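Side-chain contact in glycerophosphoryl diester phosphodiesterase (Parabacteroides distasonis, PDB 3MZ2), which probably hydrolyses glycerophosphodiesters to an alcohol and glycerol 3-phosphate: residues F79-T83 and L84-S88. Sequence-based numbering, arbitrary orientation.
Sequences FHDDT and LERTS. With SO4 (sulfate ion), chain C.
Arg86 grips the carboxylate of Asp81 side-on in a two-pronged salt bridge: NE reaches the syn lone pair of Asp81 OD2 at 2.8 Å, while NH2 meets Asp81 OD1 at 3.1 Å from above the carboxylate plane. The two flat groups are twisted against each other, by 52°. Extended through chi1 and chi2, the arginine chain bends at chi3 (61°), which brings the guanidinium back to the aspartate, and the methyl CG2 of Thr87 lies over one guanidinium face. NH1 of Arg86 pairs with Glu47.

Asp81 OD1 also accepts a nearly straight bond from His80 ND1 (2.7 Å), on its anti side and in the imidazole plane. This bond is likely to fix the ring's rotation; across the ring, His80 NE2 donates to sulfate O4 at 3.2 Å. Arg38 and His37 bind the same anion, probably from the crystallisation liquor, and its site is consistent with a phosphate pocket. His80-Asp81 probably corresponds to the family's His-Asp signature, His37-Arg38 to its His-Arg part. An alanine in place of Asp81 would probably leave the His80 ring free to turn and the Arg86 guanidinium without this carboxylate mate.

Two waters bonded to Asp81 OD2 tie it to the turn, one reaching Thr83 OG1 and Arg86 N, the other Thr83 O and Thr87 N. Ser88 OG closes the turn on Leu84 O (2.6 Å). Thr83 OG1 is hydrogen-bonded to Thr83 OG1 of the second subunit.

The apolar side is a CH-pi contact, Leu84 CD2 sitting over one face of the Phe79 ring, 4.0 Å from its centroid.

This turn lies in the loop between strand 76-78, which pairs antiparallel with strand 63-70 of the barrel, and helix 99-102.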
loop_
_atom_site.group_PDB
_atom_site.type_symbol
_atom_site.label_atom_id
_atom_site.label_comp_id
_atom_site.label_asym_id
_atom_site.label_seq_id
_atom_site.Cartn_x
_atom_site.Cartn_y
_atom_site.Cartn_z
ATOM N N PHE A 79 1.419 0.558 14.259
ATOM C CA PHE A 79 -0.019 0.435 14.283
ATOM C C PHE A 79 -0.476 0.050 12.866
ATOM O O PHE A 79 -0.179 0.774 11.908
ATOM C CB PHE A 79 -0.678 1.775 14.697
ATOM C CG PHE A 79 -2.090 1.616 15.144
ATOM C CD1 PHE A 79 -2.369 1.271 16.463
ATOM C CD2 PHE A 79 -3.138 1.763 14.251
ATOM C CE1 PHE A 79 -3.654 1.084 16.875
ATOM C CE2 PHE A 79 -4.428 1.559 14.673
ATOM C CZ PHE A 79 -4.678 1.239 15.986
ATOM N N HIS A 80 -1.211 -1.047 12.730
ATOM C CA HIS A 80 -1.515 -1.557 11.389
ATOM C C HIS A 80 -2.566 -0.761 10.602
ATOM O O HIS A 80 -2.328 -0.370 9.472
ATOM C CB HIS A 80 -1.931 -3.028 11.443
ATOM C CG HIS A 80 -2.291 -3.583 10.097
ATOM N ND1 HIS A 80 -3.571 -3.482 9.583
ATOM C CD2 HIS A 80 -1.532 -4.121 9.115
ATOM C CE1 HIS A 80 -3.587 -4.004 8.366
ATOM N NE2 HIS A 80 -2.371 -4.419 8.068
ATOM N N ASP A 81 -3.726 -0.577 11.207
ATOM C CA ASP A 81 -4.924 -0.084 10.492
ATOM C C ASP A 81 -4.914 1.413 10.245
ATOM O O ASP A 81 -4.243 2.181 10.951
ATOM C CB ASP A 81 -6.206 -0.397 11.258
ATOM C CG ASP A 81 -6.497 -1.870 11.384
ATOM O OD1 ASP A 81 -5.875 -2.716 10.687
ATOM O OD2 ASP A 81 -7.361 -2.204 12.222
ATOM N N ASP A 82 -5.751 1.789 9.272
ATOM C CA ASP A 82 -6.006 3.171 8.911
ATOM C C ASP A 82 -6.919 3.839 9.938
ATOM O O ASP A 82 -7.079 5.031 9.926
ATOM C CB ASP A 82 -6.666 3.267 7.494
ATOM C CG ASP A 82 -5.746 2.776 6.387
ATOM O OD1 ASP A 82 -4.487 2.853 6.538
ATOM O OD2 ASP A 82 -6.269 2.279 5.375
ATOM N N THR A 83 -7.582 3.065 10.774
ATOM C CA THR A 83 -8.418 3.655 11.831
ATOM C C THR A 83 -8.024 3.015 13.162
ATOM O O THR A 83 -7.536 1.878 13.195
ATOM C CB THR A 83 -9.922 3.459 11.532
ATOM O OG1 THR A 83 -10.266 2.064 11.580
ATOM C CG2 THR A 83 -10.248 3.991 10.175
ATOM N N LEU A 84 -8.240 3.742 14.247
ATOM C CA LEU A 84 -7.870 3.279 15.602
ATOM C C LEU A 84 -8.765 2.228 16.260
ATOM O O LEU A 84 -8.290 1.571 17.155
ATOM C CB LEU A 84 -7.748 4.491 16.539
ATOM C CG LEU A 84 -6.601 5.453 16.241
ATOM C CD1 LEU A 84 -6.820 6.854 16.903
ATOM C CD2 LEU A 84 -5.323 4.781 16.701
ATOM N N GLU A 85 -10.020 2.032 15.802
ATOM C CA GLU A 85 -11.022 1.226 16.535
ATOM C C GLU A 85 -10.736 -0.254 16.764
ATOM O O GLU A 85 -11.040 -0.749 17.840
ATOM C CB GLU A 85 -12.430 1.322 15.913
ATOM C CG GLU A 85 -13.077 2.685 16.044
ATOM C CD GLU A 85 -12.704 3.649 14.924
ATOM O OE1 GLU A 85 -11.883 3.280 14.050
ATOM O OE2 GLU A 85 -13.231 4.789 14.920
ATOM N N ARG A 86 -10.172 -0.981 15.790
ATOM C CA ARG A 86 -9.971 -2.424 15.972
ATOM C C ARG A 86 -8.989 -2.799 17.096
ATOM O O ARG A 86 -9.276 -3.681 17.900
ATOM C CB ARG A 86 -9.553 -3.103 14.639
ATOM C CG ARG A 86 -9.498 -4.650 14.732
ATOM C CD ARG A 86 -9.078 -5.289 13.399
ATOM N NE ARG A 86 -7.748 -4.840 13.007
ATOM C CZ ARG A 86 -6.603 -5.457 13.301
ATOM N NH1 ARG A 86 -6.577 -6.636 13.933
ATOM N NH2 ARG A 86 -5.466 -4.907 12.912
ATOM N N THR A 87 -7.821 -2.154 17.157
ATOM C CA THR A 87 -6.802 -2.595 18.104
ATOM C C THR A 87 -6.481 -1.522 19.146
ATOM O O THR A 87 -5.430 -1.591 19.798
ATOM C CB THR A 87 -5.516 -3.019 17.385
ATOM O OG1 THR A 87 -4.945 -1.883 16.753
ATOM C CG2 THR A 87 -5.819 -4.101 16.334
ATOM N N SER A 88 -7.399 -0.567 19.314
ATOM C CA SER A 88 -7.326 0.420 20.420
ATOM C C SER A 88 -8.722 0.922 20.857
ATOM O O SER A 88 -9.733 0.702 20.178
ATOM C CB SER A 88 -6.471 1.639 20.036
ATOM O OG SER A 88 -7.201 2.568 19.242
HETATM S S SO4 C . -0.908 -7.616 6.736
HETATM O O1 SO4 C . -0.408 -7.078 8.003
HETATM O O2 SO4 C . 0.105 -8.533 6.210
HETATM O O3 SO4 C . -2.174 -8.353 6.900
HETATM O O4 SO4 C . -1.230 -6.460 5.862
HETATM O O HOH W 1 -4.421 -1.812 13.833
HETATM O O HOH W 2 -9.615 -0.386 13.103
HETATM O O HOH W 3 -7.197 -0.496 14.641
#